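Peroxinectin A (Dictyostelium discoideum, PDB 6ERC) oxidises phenolic donors, iodide and thiocyanate with hydrogen peroxide as a secreted haem peroxidase. Local coordinates at residues 28-41 with 388-402. Sequence-based numbering, arbitrary orientation.
Sequences RLANPIKFNKNGFP and RDHGIPPYNSLRRQL
The carbonyl oxygen of His390 is gripped by both terminal nitrogens of Arg28. The stronger bond is that of Arg28 NH2, which lies 2.7 Å from His390 O with an N-H...O angle of 146° and the donor in the carbonyl plane; the bond from Arg28 NH1 to the same His390 O, 3.1 Å, is weak. Pro32 CB sits 3.5 Å above the guanidinium plane, over its centre, and a salt bridge from Arg28 NE to Glu141 further fixes the group. His390 O lies at the C-terminal end of helix 379-390, whose partial negative charge would probably favour the positive guanidinium. One residue on, Gly391 has left helical geometry with phi 76°, and Gly391 O accepts Ile33 N at 3.0 Å. Glycine has no side chain to stand between its backbone and Ile33 O or Phe35, and this allows the two backbones to come so close; its positive phi also favours glycine.

In this mainly helical animal haem peroxidase fold, the loop after strand 24-25 thus covers the connection between helices 379-390 and 395-401. The haem lies about 6 Å from the His390 side chain, whose ND1 is hydrogen-bonded to Asn294 OD1.

At helix 395-401, Gln401 runs extended beyond CG (chi2 -171°) past the methyl of Ala30, bringing Gln401 OE1 within 2.8 Å of Asn31 N. The other end of the amide, NE2, donates to a water that in turn donates to Asn31 O, and bonds Ser397 OG weakly. An alanine in place of Gln401 would remove the whole amide and is likely to leave Asn31 N without this acceptor and the bridging water without its NE2 donor. The same Ala30 methyl also meets Leu398, CB to CD1 at 4.0 Å, and Leu29 CD1 lies 4.1 Å from Leu402 CD2, the two leucines crossing obliquely beside helix 452-467.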
loop_
_atom_site.group_PDB
_atom_site.type_symbol
_atom_site.label_atom_id
_atom_site.label_comp_id
_atom_site.label_asym_id
_atom_site.label_seq_id
_atom_site.Cartn_x
_atom_site.Cartn_y
_atom_site.Cartn_z
ATOM N N ARG A 28 -16.607 -3.361 -6.836
ATOM C CA ARG A 28 -17.155 -4.031 -5.664
ATOM C C ARG A 28 -17.222 -5.528 -5.925
ATOM O O ARG A 28 -17.767 -5.961 -6.945
ATOM C CB ARG A 28 -18.552 -3.501 -5.321
ATOM C CG ARG A 28 -18.593 -2.048 -4.881
ATOM C CD ARG A 28 -18.303 -1.887 -3.396
ATOM N NE ARG A 28 -18.408 -0.488 -2.991
ATOM C CZ ARG A 28 -18.226 -0.043 -1.753
ATOM N NH1 ARG A 28 -17.928 -0.883 -0.772
ATOM N NH2 ARG A 28 -18.341 1.252 -1.497
ATOM N N LEU A 29 -16.662 -6.312 -5.005
ATOM C CA LEU A 29 -16.910 -7.749 -5.010
ATOM C C LEU A 29 -18.226 -8.086 -4.329
ATOM O O LEU A 29 -18.858 -9.092 -4.671
ATOM C CB LEU A 29 -15.770 -8.490 -4.311
ATOM C CG LEU A 29 -14.351 -8.198 -4.799
ATOM C CD1 LEU A 29 -13.357 -9.038 -4.014
ATOM C CD2 LEU A 29 -14.222 -8.455 -6.292
ATOM N N ALA A 30 -18.650 -7.258 -3.375
ATOM C CA ALA A 30 -19.867 -7.481 -2.610
ATOM C C ALA A 30 -20.638 -6.173 -2.503
ATOM O O ALA A 30 -20.047 -5.093 -2.441
ATOM C CB ALA A 30 -19.549 -8.019 -1.211
ATOM N N ASN A 31 -21.962 -6.278 -2.488
ATOM C CA ASN A 31 -22.787 -5.088 -2.349
ATOM C C ASN A 31 -22.398 -4.333 -1.079
ATOM O O ASN A 31 -22.195 -4.952 -0.031
ATOM C CB ASN A 31 -24.271 -5.457 -2.292
ATOM C CG ASN A 31 -24.826 -5.854 -3.639
ATOM O OD1 ASN A 31 -25.302 -5.011 -4.397
ATOM N ND2 ASN A 31 -24.772 -7.143 -3.944
ATOM N N PRO A 32 -22.268 -3.011 -1.134
ATOM C CA PRO A 32 -22.044 -2.249 0.097
ATOM C C PRO A 32 -23.339 -2.003 0.854
ATOM O O PRO A 32 -24.429 -1.971 0.278
ATOM C CB PRO A 32 -21.444 -0.931 -0.410
ATOM C CG PRO A 32 -21.996 -0.775 -1.780
ATOM C CD PRO A 32 -22.163 -2.162 -2.335
ATOM N N ILE A 33 -23.208 -1.842 2.172
ATOM C CA ILE A 33 -24.325 -1.405 3.003
ATOM C C ILE A 33 -24.360 0.114 2.979
ATOM O O ILE A 33 -23.337 0.774 2.776
ATOM C CB ILE A 33 -24.220 -1.949 4.445
ATOM C CG1 ILE A 33 -22.902 -1.534 5.101
ATOM C CG2 ILE A 33 -24.362 -3.460 4.451
ATOM C CD1 ILE A 33 -22.866 -1.794 6.600
ATOM N N LYS A 34 -25.549 0.680 3.184
ATOM C CA LYS A 34 -25.717 2.127 3.123
ATOM C C LYS A 34 -24.708 2.823 4.027
ATOM O O LYS A 34 -24.611 2.523 5.221
ATOM C CB LYS A 34 -27.144 2.508 3.527
ATOM C CG LYS A 34 -28.221 1.899 2.642
ATOM C CD LYS A 34 -29.540 2.659 2.745
ATOM C CE LYS A 34 -30.103 2.648 4.155
ATOM N NZ LYS A 34 -31.431 3.329 4.220
ATOM N N PHE A 35 -23.949 3.752 3.449
ATOM C CA PHE A 35 -22.936 4.493 4.188
ATOM C C PHE A 35 -23.250 5.979 4.302
ATOM O O PHE A 35 -22.487 6.708 4.945
ATOM C CB PHE A 35 -21.550 4.298 3.547
ATOM C CG PHE A 35 -21.529 4.480 2.053
ATOM C CD1 PHE A 35 -21.419 5.742 1.494
ATOM C CD2 PHE A 35 -21.597 3.385 1.208
ATOM C CE1 PHE A 35 -21.394 5.909 0.124
ATOM C CE2 PHE A 35 -21.572 3.547 -0.164
ATOM C CZ PHE A 35 -21.469 4.810 -0.706
ATOM N N ASN A 36 -24.345 6.445 3.706
ATOM C CA ASN A 36 -24.833 7.811 3.897
ATOM C C ASN A 36 -23.722 8.832 3.629
ATOM O O ASN A 36 -23.239 9.529 4.521
ATOM C CB ASN A 36 -25.403 7.965 5.310
ATOM C CG ASN A 36 -26.288 9.182 5.452
ATOM O OD1 ASN A 36 -27.454 9.159 5.070
ATOM N ND2 ASN A 36 -25.740 10.249 6.011
ATOM N N LYS A 37 -23.343 8.902 2.350
ATOM C CA LYS A 37 -22.180 9.682 1.933
ATOM C C LYS A 37 -22.194 11.088 2.525
ATOM O O LYS A 37 -21.238 11.509 3.186
ATOM C CB LYS A 37 -22.127 9.754 0.404
ATOM C CG LYS A 37 -20.882 10.450 -0.139
ATOM C CD LYS A 37 -21.062 10.896 -1.584
ATOM C CE LYS A 37 -21.949 12.132 -1.705
ATOM N NZ LYS A 37 -21.359 13.325 -1.029
ATOM N N ASN A 38 -23.269 11.838 2.280
ATOM C CA ASN A 38 -23.298 13.247 2.658
ATOM C C ASN A 38 -23.302 13.458 4.168
ATOM O O ASN A 38 -22.990 14.564 4.623
ATOM C CB ASN A 38 -24.520 13.923 2.037
ATOM C CG ASN A 38 -24.447 13.971 0.526
ATOM O OD1 ASN A 38 -23.369 14.134 -0.049
ATOM N ND2 ASN A 38 -25.595 13.823 -0.126
ATOM N N GLY A 39 -23.650 12.440 4.951
ATOM C CA GLY A 39 -23.593 12.545 6.397
ATOM C C GLY A 39 -22.644 11.535 7.004
ATOM O O GLY A 39 -21.640 11.176 6.384
ATOM N N PHE A 40 -22.942 11.075 8.234
ATOM C CA PHE A 40 -22.190 9.979 8.824
ATOM C C PHE A 40 -22.860 8.649 8.486
ATOM O O PHE A 40 -24.077 8.596 8.290
ATOM C CB PHE A 40 -22.114 10.126 10.343
ATOM C CG PHE A 40 -21.530 11.434 10.818
ATOM C CD1 PHE A 40 -20.762 12.226 9.980
ATOM C CD2 PHE A 40 -21.746 11.861 12.118
ATOM C CE1 PHE A 40 -20.226 13.424 10.433
ATOM C CE2 PHE A 40 -21.216 13.054 12.574
ATOM C CZ PHE A 40 -20.455 13.835 11.732
ATOM N N PRO A 41 -22.114 7.550 8.402
ATOM C CA PRO A 41 -22.764 6.244 8.240
ATOM C C PRO A 41 -23.505 5.841 9.505
ATOM O O PRO A 41 -23.064 6.125 10.622
ATOM C CB PRO A 41 -21.599 5.290 7.950
ATOM C CG PRO A 41 -20.461 6.160 7.562
ATOM C CD PRO A 41 -20.652 7.448 8.289
ATOM N N ARG A 388 -16.136 1.630 7.348
ATOM C CA ARG A 388 -17.492 2.107 7.597
ATOM C C ARG A 388 -17.845 3.273 6.687
ATOM O O ARG A 388 -19.020 3.462 6.347
ATOM C CB ARG A 388 -17.634 2.502 9.067
ATOM C CG ARG A 388 -17.458 1.331 10.018
ATOM C CD ARG A 388 -17.311 1.780 11.457
ATOM N NE ARG A 388 -17.163 0.644 12.360
ATOM C CZ ARG A 388 -17.149 0.736 13.686
ATOM N NH1 ARG A 388 -17.276 1.919 14.274
ATOM N NH2 ARG A 388 -17.012 -0.356 14.426
ATOM N N ASP A 389 -16.846 4.062 6.285
ATOM C CA ASP A 389 -17.062 5.107 5.289
ATOM C C ASP A 389 -17.460 4.504 3.947
ATOM O O ASP A 389 -18.397 4.976 3.294
ATOM C CB ASP A 389 -15.793 5.953 5.157
ATOM C CG ASP A 389 -15.904 7.028 4.089
ATOM O OD1 ASP A 389 -16.976 7.160 3.463
ATOM O OD2 ASP A 389 -14.908 7.751 3.879
ATOM N N HIS A 390 -16.760 3.452 3.524
ATOM C CA HIS A 390 -17.025 2.823 2.236
ATOM C C HIS A 390 -18.206 1.865 2.271
ATOM O O HIS A 390 -18.635 1.404 1.208
ATOM C CB HIS A 390 -15.788 2.060 1.749
ATOM C CG HIS A 390 -14.614 2.937 1.439
ATOM N ND1 HIS A 390 -13.549 2.510 0.674
ATOM C CD2 HIS A 390 -14.332 4.212 1.798
ATOM C CE1 HIS A 390 -12.665 3.487 0.570
ATOM N NE2 HIS A 390 -13.116 4.530 1.244
ATOM N N GLY A 391 -18.727 1.546 3.449
ATOM C CA GLY A 391 -19.847 0.631 3.546
ATOM C C GLY A 391 -19.463 -0.815 3.338
ATOM O O GLY A 391 -20.220 -1.572 2.718
ATOM N N ILE A 392 -18.297 -1.221 3.831
ATOM C CA ILE A 392 -17.894 -2.627 3.715
ATOM C C ILE A 392 -18.877 -3.488 4.502
ATOM O O ILE A 392 -19.150 -3.192 5.683
ATOM C CB ILE A 392 -16.453 -2.823 4.227
ATOM C CG1 ILE A 392 -15.459 -2.031 3.364
ATOM C CG2 ILE A 392 -16.075 -4.310 4.260
ATOM C CD1 ILE A 392 -15.340 -2.510 1.920
ATOM N N PRO A 393 -19.442 -4.542 3.920
ATOM C CA PRO A 393 -20.411 -5.364 4.654
ATOM C C PRO A 393 -19.792 -5.974 5.897
ATOM O O PRO A 393 -18.561 -5.993 6.047
ATOM C CB PRO A 393 -20.795 -6.450 3.638
ATOM C CG PRO A 393 -20.524 -5.847 2.326
ATOM C CD PRO A 393 -19.321 -4.972 2.517
ATOM N N PRO A 394 -20.614 -6.481 6.817
ATOM C CA PRO A 394 -20.073 -7.195 7.979
ATOM C C PRO A 394 -19.327 -8.460 7.581
ATOM O O PRO A 394 -19.480 -8.993 6.480
ATOM C CB PRO A 394 -21.322 -7.523 8.803
ATOM C CG PRO A 394 -22.322 -6.508 8.391
ATOM C CD PRO A 394 -22.060 -6.236 6.947
ATOM N N TYR A 395 -18.519 -8.949 8.524
ATOM C CA TYR A 395 -17.664 -10.108 8.288
ATOM C C TYR A 395 -18.437 -11.259 7.648
ATOM O O TYR A 395 -18.067 -11.753 6.578
ATOM C CB TYR A 395 -17.028 -10.537 9.614
ATOM C CG TYR A 395 -16.195 -11.798 9.552
ATOM C CD1 TYR A 395 -15.037 -11.859 8.784
ATOM C CD2 TYR A 395 -16.553 -12.921 10.288
ATOM C CE1 TYR A 395 -14.272 -13.009 8.738
ATOM C CE2 TYR A 395 -15.795 -14.073 10.249
ATOM C CZ TYR A 395 -14.655 -14.114 9.475
ATOM O OH TYR A 395 -13.902 -15.266 9.438
ATOM N N ASN A 396 -19.520 -11.700 8.292
ATOM C CA ASN A 396 -20.260 -12.846 7.770
ATOM C C ASN A 396 -20.981 -12.515 6.469
ATOM O O ASN A 396 -21.160 -13.398 5.623
ATOM C CB ASN A 396 -21.257 -13.359 8.811
ATOM C CG ASN A 396 -20.820 -14.672 9.448
ATOM O OD1 ASN A 396 -19.969 -15.385 8.915
ATOM N ND2 ASN A 396 -21.414 -15.003 10.589
ATOM N N SER A 397 -21.408 -11.263 6.286
ATOM C CA SER A 397 -22.034 -10.884 5.023
ATOM C C SER A 397 -21.028 -10.929 3.878
ATOM O O SER A 397 -21.350 -11.393 2.778
ATOM C CB SER A 397 -22.648 -9.490 5.135
ATOM O OG SER A 397 -23.276 -9.117 3.919
ATOM N N LEU A 398 -19.806 -10.453 4.118
ATOM C CA LEU A 398 -18.779 -10.491 3.084
ATOM C C LEU A 398 -18.484 -11.925 2.662
ATOM O O LEU A 398 -18.424 -12.232 1.465
ATOM C CB LEU A 398 -17.508 -9.804 3.587
ATOM C CG LEU A 398 -16.311 -9.792 2.633
ATOM C CD1 LEU A 398 -16.660 -9.079 1.338
ATOM C CD2 LEU A 398 -15.115 -9.137 3.299
ATOM N N ARG A 399 -18.297 -12.820 3.634
ATOM C CA ARG A 399 -18.010 -14.216 3.317
ATOM C C ARG A 399 -19.092 -14.809 2.423
ATOM O O ARG A 399 -18.793 -15.455 1.410
ATOM C CB ARG A 399 -17.869 -15.026 4.608
ATOM C CG ARG A 399 -16.583 -14.753 5.371
ATOM C CD ARG A 399 -16.486 -15.582 6.644
ATOM N NE ARG A 399 -16.469 -17.020 6.378
ATOM C CZ ARG A 399 -15.385 -17.718 6.053
ATOM N NH1 ARG A 399 -14.204 -17.121 5.943
ATOM N NH2 ARG A 399 -15.480 -19.022 5.832
ATOM N N ARG A 400 -20.362 -14.597 2.781
ATOM C CA ARG A 400 -21.459 -15.097 1.958
ATOM C C ARG A 400 -21.334 -14.594 0.524
ATOM O O ARG A 400 -21.452 -15.368 -0.433
ATOM C CB ARG A 400 -22.806 -14.676 2.554
ATOM C CG ARG A 400 -23.176 -15.352 3.874
ATOM C CD ARG A 400 -24.631 -15.045 4.264
ATOM N NE ARG A 400 -24.982 -15.528 5.603
ATOM C CZ ARG A 400 -24.972 -14.789 6.712
ATOM N NH1 ARG A 400 -24.626 -13.506 6.672
ATOM N NH2 ARG A 400 -25.309 -15.338 7.873
ATOM N N GLN A 401 -21.089 -13.293 0.357
ATOM C CA GLN A 401 -21.017 -12.707 -0.974
ATOM C C GLN A 401 -19.735 -13.071 -1.711
ATOM O O GLN A 401 -19.644 -12.811 -2.916
ATOM C CB GLN A 401 -21.155 -11.187 -0.879
ATOM C CG GLN A 401 -22.509 -10.745 -0.349
ATOM C CD GLN A 401 -22.733 -9.252 -0.462
ATOM O OE1 GLN A 401 -22.911 -8.722 -1.558
ATOM N NE2 GLN A 401 -22.731 -8.564 0.673
ATOM N N LEU A 402 -18.755 -13.658 -1.029
ATOM C CA LEU A 402 -17.558 -14.179 -1.676
ATOM C C LEU A 402 -17.650 -15.672 -1.953
ATOM O O LEU A 402 -16.674 -16.262 -2.427
ATOM C CB LEU A 402 -16.322 -13.896 -0.815
ATOM C CG LEU A 402 -15.951 -12.427 -0.606
ATOM C CD1 LEU A 402 -14.849 -12.307 0.434
ATOM C CD2 LEU A 402 -15.519 -11.782 -1.914
HETATM O O HOH W 1 -24.270 -6.031 1.525
#